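Local coordinates for uncharacterized protein (PDB 4WYH) that serves as PriX, a noncatalytic subunit of an archaeal eukaryotic-type primase that is essential for efficient primer synthesis, and binds a metal ion, at residues E36-M41 / N120-V125; D45-F50 / E76-L81; A55-V60 / N96-K101. All coordinates share one frame; numbering follows the deposited sequence.

How the contacts relate
Contacts 1 and 2 adjoin, their centres about 10 Å apart, and share an apolar boundary where V38 CG1 packs 3.5 Å from F50 CZ. Beside it, the E121 carboxylate of contact 1 probably accepts hydrogen bonds from S46 OG (2.6 Å from E121 OE1) and D45 N (2.8 Å from E121 OE2). D45 has been seen to bind manganese; none is bound to this chain. The I122 side chain lies about 11 Å from that of D45. Contact 3 lies across the chain's centre, about 19 Å from contact 1 and 16 Å from contact 2 between centres. Helix 47-63 serves contacts 2 and 3, and E36 OE2 of contact 1 hydrogen-bonds Y58 OH of contact 3 (3.0 Å).

Contact 1 (E36-M41 / N120-V125); sequences EKVLEM and NEIIRV
V38 and M41 on helix 33-41 meet I122 and V125 on helix 116-128 in an orthogonal helix-helix crossing of this all-helical PriX fold. The short axes stand at 90° to each other and approach to 9.9 Å, so only about one turn of each helix takes part, and the nearest backbone pair is V38 with I122. The contact is almost all carbon on carbon; no hydrogen bond joins the two segments. V125 makes the largest contribution, through CG1. With chi1 at 164°, V125 turns this methyl away from its own amide N and toward the surface of 36-41, where it lies 3.6 Å from M41 CB and 3.8 Å from M41 CG. The same methyl also passes near V38 CA. The M41 chain bends at chi2 and chi3, turning the thioether aside, and its first two carbons do the touching. Deeper in, V38 CG2 and I122 CG2 meet methyl to methyl at 4.1 Å; both residues are buried, and L43 of the following loop packs against V38, I122 and V125 alike. F77 of helix 67-78 also touches V38. A polar pair lies on 36-41 itself: K37 leads away from the crossing and forms a salt bridge one turn along its own helix, with NZ 2.6 Å from E40 OE1 on the syn lone pair of that oxygen.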
loop_
_atom_site.group_PDB
_atom_site.type_symbol
_atom_site.label_atom_id
_atom_site.label_comp_id
_atom_site.label_asym_id
_atom_site.label_seq_id
_atom_site.Cartn_x
_atom_site.Cartn_y
_atom_site.Cartn_z
ATOM N N GLU A 36 -0.952 8.188 1.996
ATOM C CA GLU A 36 -2.019 8.727 1.161
ATOM C C GLU A 36 -1.473 9.246 -0.161
ATOM O O GLU A 36 -2.034 9.006 -1.225
ATOM C CB GLU A 36 -2.780 9.840 1.885
ATOM C CG GLU A 36 -3.535 9.373 3.143
ATOM C CD GLU A 36 -4.804 8.587 2.871
ATOM O OE1 GLU A 36 -5.061 8.322 1.667
ATOM O OE2 GLU A 36 -5.547 8.199 3.847
ATOM N N LYS A 37 -0.348 9.928 -0.093
ATOM C CA LYS A 37 0.298 10.431 -1.284
ATOM C C LYS A 37 0.705 9.344 -2.268
ATOM O O LYS A 37 0.528 9.483 -3.447
ATOM C CB LYS A 37 1.536 11.244 -0.897
ATOM C CG LYS A 37 1.797 12.364 -1.879
ATOM C CD LYS A 37 0.494 13.126 -2.161
ATOM C CE LYS A 37 0.629 14.382 -3.017
ATOM N NZ LYS A 37 -0.785 14.852 -3.248
ATOM N N VAL A 38 1.335 8.296 -1.769
ATOM C CA VAL A 38 1.728 7.168 -2.577
ATOM C C VAL A 38 0.467 6.537 -3.184
ATOM O O VAL A 38 0.449 6.226 -4.395
ATOM C CB VAL A 38 2.542 6.113 -1.786
ATOM C CG1 VAL A 38 2.870 4.917 -2.657
ATOM C CG2 VAL A 38 3.875 6.715 -1.317
ATOM N N LEU A 39 -0.576 6.372 -2.373
ATOM C CA LEU A 39 -1.769 5.790 -2.878
ATOM C C LEU A 39 -2.334 6.586 -4.043
ATOM O O LEU A 39 -2.866 6.013 -4.982
ATOM C CB LEU A 39 -2.846 5.638 -1.821
ATOM C CG LEU A 39 -2.757 4.431 -0.925
ATOM C CD1 LEU A 39 -3.640 4.698 0.271
ATOM C CD2 LEU A 39 -3.132 3.102 -1.543
ATOM N N GLU A 40 -2.205 7.905 -3.950
ATOM C CA GLU A 40 -2.689 8.792 -4.996
ATOM C C GLU A 40 -1.887 8.689 -6.287
ATOM O O GLU A 40 -2.472 8.777 -7.342
ATOM C CB GLU A 40 -2.598 10.218 -4.536
ATOM C CG GLU A 40 -3.066 11.187 -5.588
ATOM C CD GLU A 40 -2.909 12.600 -5.150
ATOM O OE1 GLU A 40 -2.090 12.817 -4.221
ATOM O OE2 GLU A 40 -3.615 13.463 -5.737
ATOM N N MET A 41 -0.563 8.543 -6.176
ATOM C CA MET A 41 0.341 8.670 -7.315
ATOM C C MET A 41 0.721 7.364 -7.997
ATOM O O MET A 41 0.875 7.317 -9.200
ATOM C CB MET A 41 1.567 9.450 -6.898
ATOM C CG MET A 41 1.262 10.829 -6.319
ATOM S SD MET A 41 0.535 11.973 -7.524
ATOM C CE MET A 41 1.473 11.618 -9.029
ATOM N N ASN A 120 12.954 3.419 -2.660
ATOM C CA ASN A 120 13.209 4.375 -3.747
ATOM C C ASN A 120 11.926 4.738 -4.515
ATOM O O ASN A 120 11.741 5.856 -4.817
ATOM C CB ASN A 120 14.267 3.841 -4.686
ATOM C CG ASN A 120 15.659 3.979 -4.107
ATOM O OD1 ASN A 120 15.844 4.651 -3.090
ATOM N ND2 ASN A 120 16.631 3.352 -4.707
ATOM N N GLU A 121 11.046 3.785 -4.802
ATOM C CA GLU A 121 9.832 4.111 -5.514
ATOM C C GLU A 121 8.929 5.113 -4.720
ATOM O O GLU A 121 8.313 6.028 -5.285
ATOM C CB GLU A 121 9.109 2.837 -5.925
ATOM C CG GLU A 121 9.880 1.972 -6.932
ATOM C CD GLU A 121 9.045 0.827 -7.494
ATOM O OE1 GLU A 121 7.939 0.591 -6.996
ATOM O OE2 GLU A 121 9.510 0.199 -8.433
ATOM N N ILE A 122 8.857 4.899 -3.407
ATOM C CA ILE A 122 8.085 5.737 -2.476
ATOM C C ILE A 122 8.650 7.153 -2.419
ATOM O O ILE A 122 7.955 8.126 -2.629
ATOM C CB ILE A 122 8.112 5.103 -1.071
ATOM C CG1 ILE A 122 7.219 3.857 -1.049
ATOM C CG2 ILE A 122 7.676 6.090 0.009
ATOM C CD1 ILE A 122 7.391 3.027 0.204
ATOM N N ILE A 123 9.924 7.221 -2.106
ATOM C CA ILE A 123 10.638 8.470 -1.988
ATOM C C ILE A 123 10.541 9.283 -3.266
ATOM O O ILE A 123 10.398 10.487 -3.212
ATOM C CB ILE A 123 12.133 8.165 -1.682
ATOM C CG1 ILE A 123 12.331 7.677 -0.280
ATOM C CG2 ILE A 123 13.022 9.349 -1.920
ATOM C CD1 ILE A 123 11.631 8.453 0.774
ATOM N N ARG A 124 10.673 8.620 -4.413
ATOM C CA ARG A 124 10.673 9.309 -5.733
ATOM C C ARG A 124 9.348 9.971 -5.994
ATOM O O ARG A 124 9.316 11.120 -6.527
ATOM C CB ARG A 124 11.041 8.366 -6.873
ATOM C CG ARG A 124 12.529 8.019 -6.766
ATOM C CD ARG A 124 12.954 6.968 -7.781
ATOM N NE ARG A 124 14.404 6.699 -7.737
ATOM C CZ ARG A 124 14.965 5.564 -8.160
ATOM N NH1 ARG A 124 14.199 4.608 -8.657
ATOM N NH2 ARG A 124 16.286 5.375 -8.086
ATOM N N VAL A 125 8.277 9.304 -5.531
ATOM C CA VAL A 125 6.941 9.921 -5.574
ATOM C C VAL A 125 6.821 11.092 -4.616
ATOM O O VAL A 125 6.254 12.118 -4.965
ATOM C CB VAL A 125 5.850 8.864 -5.234
ATOM C CG1 VAL A 125 4.496 9.505 -4.888
ATOM C CG2 VAL A 125 5.744 7.905 -6.383
#

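Contact 2 (D45-F50 / E76-L81); sequences DSRKRF and EFYYKL
The guanidinium of R47 is clamped between Y78 and L81, with the aromatic ring on one face and the leucine side chain on the opposite one. It lies flat on the Y78 ring, the planes 7° apart and the centres 4.1 Å apart, as an off-centre cation-pi stack in which NH1 hangs 3.4 Å from Y78 CZ. On the other face L81 CB comes within 3.2 Å of R47 NH1. In its own plane the group donates through NH1 to Y78 O at 2.9 Å with an N-H...O angle of 157°. NE and NH2 donate to Q44 O and S83 O. Together these hold the group's rotation and give its N-H groups partners; the carbonyls and the ring would probably ease the burial of its charge. The R47 chain turns at chi3 (-63°), which swings the guanidinium over the ring while CB and CD stay along Y78 CD1. CG of the same arginine leans on F77 CZ, 4.1 Å away, and R47 O sits at the edge of the F77 ring. K48 runs extended past the tyrosine, its CE 3.9 Å from Y78 OH. F50 meets F77 obliquely, with F50 CD2 3.5 Å from F77 CZ. The contact ties the start of helix 47-63, close behind D45, which has been seen to bind manganese (none is bound here), to the end of helix 67-78 and the turn after it. W34 of helix 33-41 packs on F50, L39 of that helix on F77, and helix 116-128 closes over F50 with M118 and I122.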
loop_
_atom_site.group_PDB
_atom_site.type_symbol
_atom_site.label_atom_id
_atom_site.label_comp_id
_atom_site.label_asym_id
_atom_site.label_seq_id
_atom_site.Cartn_x
_atom_site.Cartn_y
_atom_site.Cartn_z
ATOM N N ASP A 45 7.502 -1.371 -9.614
ATOM C CA ASP A 45 7.779 -2.767 -9.341
ATOM C C ASP A 45 7.411 -3.219 -7.930
ATOM O O ASP A 45 7.339 -4.393 -7.677
ATOM C CB ASP A 45 9.251 -3.052 -9.560
ATOM C CG ASP A 45 9.701 -2.799 -11.044
ATOM O OD1 ASP A 45 8.850 -2.752 -11.968
ATOM O OD2 ASP A 45 10.917 -2.620 -11.203
ATOM N N SER A 46 7.161 -2.279 -7.015
ATOM C CA SER A 46 6.934 -2.604 -5.646
ATOM C C SER A 46 5.471 -2.545 -5.229
ATOM O O SER A 46 5.203 -2.630 -4.067
ATOM C CB SER A 46 7.798 -1.715 -4.753
ATOM O OG SER A 46 7.298 -0.414 -4.706
ATOM N N ARG A 47 4.535 -2.367 -6.178
ATOM C CA ARG A 47 3.087 -2.198 -5.888
ATOM C C ARG A 47 2.484 -3.237 -5.018
ATOM O O ARG A 47 1.811 -2.881 -4.061
ATOM C CB ARG A 47 2.247 -2.112 -7.170
ATOM C CG ARG A 47 2.337 -0.795 -7.855
ATOM C CD ARG A 47 1.698 -0.850 -9.248
ATOM N NE ARG A 47 2.407 -1.782 -10.124
ATOM C CZ ARG A 47 1.900 -2.233 -11.254
ATOM N NH1 ARG A 47 0.668 -1.860 -11.679
ATOM N NH2 ARG A 47 2.628 -3.031 -11.985
ATOM N N LYS A 48 2.744 -4.524 -5.306
ATOM C CA LYS A 48 2.117 -5.569 -4.537
ATOM C C LYS A 48 2.669 -5.626 -3.114
ATOM O O LYS A 48 1.947 -5.672 -2.165
ATOM C CB LYS A 48 2.197 -6.904 -5.279
ATOM C CG LYS A 48 1.156 -6.983 -6.382
ATOM C CD LYS A 48 1.282 -8.300 -7.121
ATOM C CE LYS A 48 0.399 -8.254 -8.342
ATOM N NZ LYS A 48 0.527 -9.519 -9.117
ATOM N N ARG A 49 3.975 -5.515 -2.970
ATOM C CA ARG A 49 4.561 -5.453 -1.625
ATOM C C ARG A 49 4.091 -4.220 -0.822
ATOM O O ARG A 49 3.803 -4.352 0.359
ATOM C CB ARG A 49 6.096 -5.436 -1.751
ATOM C CG ARG A 49 6.600 -6.713 -2.363
ATOM C CD ARG A 49 8.105 -6.901 -2.108
ATOM N NE ARG A 49 8.904 -5.710 -2.411
ATOM C CZ ARG A 49 9.474 -5.485 -3.572
ATOM N NH1 ARG A 49 9.250 -6.303 -4.553
ATOM N NH2 ARG A 49 10.234 -4.408 -3.772
ATOM N N PHE A 50 3.954 -3.059 -1.465
ATOM C CA PHE A 50 3.458 -1.836 -0.805
ATOM C C PHE A 50 2.058 -2.116 -0.322
ATOM O O PHE A 50 1.726 -1.802 0.777
ATOM C CB PHE A 50 3.451 -0.659 -1.760
ATOM C CG PHE A 50 2.972 0.635 -1.128
ATOM C CD1 PHE A 50 3.751 1.254 -0.192
ATOM C CD2 PHE A 50 1.732 1.142 -1.397
ATOM C CE1 PHE A 50 3.349 2.418 0.400
ATOM C CE2 PHE A 50 1.308 2.327 -0.783
ATOM C CZ PHE A 50 2.124 2.941 0.123
ATOM N N GLU A 76 -7.535 0.824 -7.199
ATOM C CA GLU A 76 -7.285 2.133 -7.848
ATOM C C GLU A 76 -5.840 2.529 -7.809
ATOM O O GLU A 76 -5.337 2.934 -8.832
ATOM C CB GLU A 76 -7.977 3.243 -7.116
ATOM C CG GLU A 76 -9.260 3.598 -7.651
ATOM C CD GLU A 76 -9.981 4.514 -6.699
ATOM O OE1 GLU A 76 -9.547 4.834 -5.538
ATOM O OE2 GLU A 76 -11.037 4.834 -7.133
ATOM N N PHE A 77 -5.181 2.394 -6.669
ATOM C CA PHE A 77 -3.737 2.545 -6.559
ATOM C C PHE A 77 -2.961 1.628 -7.492
ATOM O O PHE A 77 -2.107 2.107 -8.255
ATOM C CB PHE A 77 -3.283 2.255 -5.116
ATOM C CG PHE A 77 -1.825 1.986 -5.002
ATOM C CD1 PHE A 77 -0.923 3.023 -5.150
ATOM C CD2 PHE A 77 -1.327 0.680 -4.749
ATOM C CE1 PHE A 77 0.438 2.771 -5.044
ATOM C CE2 PHE A 77 0.045 0.454 -4.625
ATOM C CZ PHE A 77 0.910 1.492 -4.790
ATOM N N TYR A 78 -3.276 0.331 -7.476
ATOM C CA TYR A 78 -2.565 -0.642 -8.289
ATOM C C TYR A 78 -2.527 -0.316 -9.733
ATOM O O TYR A 78 -1.468 -0.486 -10.343
ATOM C CB TYR A 78 -3.051 -2.102 -8.067
ATOM C CG TYR A 78 -2.212 -3.083 -8.838
ATOM C CD1 TYR A 78 -1.003 -3.554 -8.355
ATOM C CD2 TYR A 78 -2.608 -3.487 -10.120
ATOM C CE1 TYR A 78 -0.226 -4.426 -9.122
ATOM C CE2 TYR A 78 -1.831 -4.309 -10.904
ATOM C CZ TYR A 78 -0.627 -4.780 -10.411
ATOM O OH TYR A 78 0.120 -5.630 -11.194
ATOM N N TYR A 79 -3.664 0.112 -10.319
ATOM C CA TYR A 79 -3.741 0.364 -11.737
ATOM C C TYR A 79 -3.352 1.818 -12.148
ATOM O O TYR A 79 -3.544 2.234 -13.280
ATOM C CB TYR A 79 -5.100 -0.074 -12.285
ATOM C CG TYR A 79 -5.338 -1.562 -12.214
ATOM C CD1 TYR A 79 -4.601 -2.435 -12.999
ATOM C CD2 TYR A 79 -6.319 -2.108 -11.380
ATOM C CE1 TYR A 79 -4.831 -3.836 -12.977
ATOM C CE2 TYR A 79 -6.519 -3.517 -11.341
ATOM C CZ TYR A 79 -5.780 -4.349 -12.153
ATOM O OH TYR A 79 -5.911 -5.721 -12.169
ATOM N N LYS A 80 -2.759 2.576 -11.249
ATOM C CA LYS A 80 -2.109 3.808 -11.682
ATOM C C LYS A 80 -1.023 3.538 -12.714
ATOM O O LYS A 80 -0.721 4.399 -13.511
ATOM C CB LYS A 80 -1.515 4.600 -10.505
ATOM C CG LYS A 80 -2.511 5.000 -9.470
ATOM C CD LYS A 80 -3.533 5.885 -10.072
ATOM C CE LYS A 80 -3.667 7.121 -9.261
ATOM N NZ LYS A 80 -4.967 7.786 -9.534
ATOM N N LEU A 81 -0.433 2.338 -12.717
ATOM C CA LEU A 81 0.575 1.985 -13.747
ATOM C C LEU A 81 0.019 1.681 -15.150
ATOM O O LEU A 81 0.537 2.226 -16.132
ATOM C CB LEU A 81 1.462 0.818 -13.279
ATOM C CG LEU A 81 2.937 0.748 -13.729
ATOM C CD1 LEU A 81 3.044 0.860 -15.220
ATOM C CD2 LEU A 81 3.802 1.849 -13.135
#

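Contact 3 (A55-V60 / N96-K101); sequences ASRYLV and NGVKKK
The guanidinium of R57 receives V98 CG1 obliquely, but the closer approach is lower on the arginine, where R57 CG lies 3.7 Å from that methyl. The group itself is tied beyond the two segments: NH1 donates to L104 O, and L103, P105 and W106 pack along the side chain. A second flat group, the G97 carbonyl, takes K101 N on one face of its plane and K101 NZ, at 2.8 Å from G97 O, on the opposite face. V98 sits between S56, R57 and V60: its chi1 of -58° points CG1 at S56 and R57, with S56 OG 3.5 Å from V98 CG1, and sets CG2 over the backbone of S56 and 4.1 Å from V60 CB. S56 OG is itself bonded to I51 O. Trimming V98 to an alanine is likely to leave a gap beside S56 OG, R57 CG and V60 and free the arginine stem to shift. Farther along, V60 CG1 and K99 CB press together at 3.5 Å, tighter than usual for carbons. Helices 47-63 and 88-101 of the all-helical PriX fold are joined here, away from the manganese site; their segments, the first with a wider pi-type turn, cross at -56° with axes 9.1 Å apart. Around them V94 and I95 of helix 88-101 touch S56 and V60, N61 ND2 bonds V98 O, L74 of helix 67-78 packs on A55, and T73 and L74 on L59.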
loop_
_atom_site.group_PDB
_atom_site.type_symbol
_atom_site.label_atom_id
_atom_site.label_comp_id
_atom_site.label_asym_id
_atom_site.label_seq_id
_atom_site.Cartn_x
_atom_site.Cartn_y
_atom_site.Cartn_z
ATOM N N ALA A 55 0.038 -0.380 2.676
ATOM C CA ALA A 55 -1.195 0.329 2.432
ATOM C C ALA A 55 -2.406 -0.371 3.017
ATOM O O ALA A 55 -3.244 0.269 3.643
ATOM C CB ALA A 55 -1.369 0.553 0.955
ATOM N N SER A 56 -2.510 -1.672 2.844
ATOM C CA SER A 56 -3.667 -2.397 3.377
ATOM C C SER A 56 -3.763 -2.220 4.916
ATOM O O SER A 56 -4.825 -1.931 5.414
ATOM C CB SER A 56 -3.624 -3.914 3.052
ATOM O OG SER A 56 -2.502 -4.531 3.639
ATOM N N ARG A 57 -2.629 -2.367 5.603
ATOM C CA ARG A 57 -2.557 -2.229 7.053
ATOM C C ARG A 57 -2.876 -0.812 7.512
ATOM O O ARG A 57 -3.561 -0.628 8.475
ATOM C CB ARG A 57 -1.167 -2.575 7.492
ATOM C CG ARG A 57 -0.672 -3.940 6.998
ATOM C CD ARG A 57 0.660 -4.245 7.613
ATOM N NE ARG A 57 1.175 -5.503 7.187
ATOM C CZ ARG A 57 2.244 -6.071 7.701
ATOM N NH1 ARG A 57 2.922 -5.463 8.682
ATOM N NH2 ARG A 57 2.667 -7.231 7.206
ATOM N N TYR A 58 -2.377 0.196 6.806
ATOM C CA TYR A 58 -2.751 1.560 7.116
ATOM C C TYR A 58 -4.255 1.805 7.017
ATOM O O TYR A 58 -4.911 2.323 7.928
ATOM C CB TYR A 58 -2.010 2.478 6.185
ATOM C CG TYR A 58 -2.488 3.914 6.193
ATOM C CD1 TYR A 58 -2.327 4.695 7.304
ATOM C CD2 TYR A 58 -3.170 4.467 5.063
ATOM C CE1 TYR A 58 -2.800 6.024 7.323
ATOM C CE2 TYR A 58 -3.660 5.780 5.070
ATOM C CZ TYR A 58 -3.429 6.547 6.176
ATOM O OH TYR A 58 -3.811 7.824 6.260
ATOM N N LEU A 59 -4.816 1.455 5.872
ATOM C CA LEU A 59 -6.208 1.674 5.616
ATOM C C LEU A 59 -7.098 0.990 6.661
ATOM O O LEU A 59 -7.987 1.591 7.247
ATOM C CB LEU A 59 -6.548 1.181 4.195
ATOM C CG LEU A 59 -5.970 1.994 3.034
ATOM C CD1 LEU A 59 -6.307 1.303 1.719
ATOM C CD2 LEU A 59 -6.556 3.381 3.134
ATOM N N VAL A 60 -6.830 -0.255 6.921
ATOM C CA VAL A 60 -7.664 -1.052 7.791
ATOM C C VAL A 60 -7.438 -0.759 9.291
ATOM O O VAL A 60 -8.408 -0.586 10.081
ATOM C CB VAL A 60 -7.438 -2.542 7.458
ATOM C CG1 VAL A 60 -8.117 -3.448 8.467
ATOM C CG2 VAL A 60 -7.921 -2.821 6.021
ATOM N N ASN A 96 -8.578 -8.874 4.690
ATOM C CA ASN A 96 -9.068 -9.690 5.806
ATOM C C ASN A 96 -7.946 -10.101 6.725
ATOM O O ASN A 96 -8.106 -10.002 7.932
ATOM C CB ASN A 96 -9.737 -10.947 5.274
ATOM C CG ASN A 96 -10.389 -11.755 6.389
ATOM O OD1 ASN A 96 -11.442 -11.365 6.884
ATOM N ND2 ASN A 96 -9.790 -12.870 6.766
ATOM N N GLY A 97 -6.813 -10.583 6.163
ATOM C CA GLY A 97 -5.670 -11.046 6.993
ATOM C C GLY A 97 -5.067 -9.965 7.885
ATOM O O GLY A 97 -4.736 -10.209 9.057
ATOM N N VAL A 98 -4.847 -8.768 7.322
ATOM C CA VAL A 98 -4.254 -7.667 8.096
ATOM C C VAL A 98 -5.207 -7.183 9.134
ATOM O O VAL A 98 -4.772 -6.771 10.231
ATOM C CB VAL A 98 -3.764 -6.471 7.260
ATOM C CG1 VAL A 98 -2.743 -6.902 6.259
ATOM C CG2 VAL A 98 -4.866 -5.592 6.647
ATOM N N LYS A 99 -6.503 -7.187 8.826
ATOM C CA LYS A 99 -7.522 -6.825 9.816
ATOM C C LYS A 99 -7.556 -7.799 10.963
ATOM O O LYS A 99 -7.678 -7.383 12.126
ATOM C CB LYS A 99 -8.920 -6.751 9.179
ATOM C CG LYS A 99 -10.029 -6.260 10.145
ATOM C CD LYS A 99 -11.370 -6.111 9.443
ATOM C CE LYS A 99 -12.438 -5.462 10.313
ATOM N NZ LYS A 99 -12.235 -3.984 10.487
ATOM N N LYS A 100 -7.523 -9.080 10.657
ATOM C CA LYS A 100 -7.561 -10.097 11.710
ATOM C C LYS A 100 -6.357 -10.028 12.657
ATOM O O LYS A 100 -6.526 -10.151 13.885
ATOM C CB LYS A 100 -7.657 -11.497 11.096
ATOM C CG LYS A 100 -9.045 -11.845 10.670
ATOM C CD LYS A 100 -9.337 -13.328 10.705
ATOM C CE LYS A 100 -10.611 -13.627 9.923
ATOM N NZ LYS A 100 -11.224 -14.806 10.552
ATOM N N LYS A 101 -5.134 -9.868 12.098
ATOM C CA LYS A 101 -3.930 -9.864 12.898
ATOM C C LYS A 101 -3.564 -8.500 13.473
ATOM O O LYS A 101 -2.657 -8.389 14.327
ATOM C CB LYS A 101 -2.766 -10.513 12.118
ATOM C CG LYS A 101 -2.994 -11.994 11.752
ATOM C CD LYS A 101 -1.935 -12.571 10.799
ATOM C CE LYS A 101 -2.241 -12.321 9.334
ATOM N NZ LYS A 101 -3.598 -12.757 9.006
#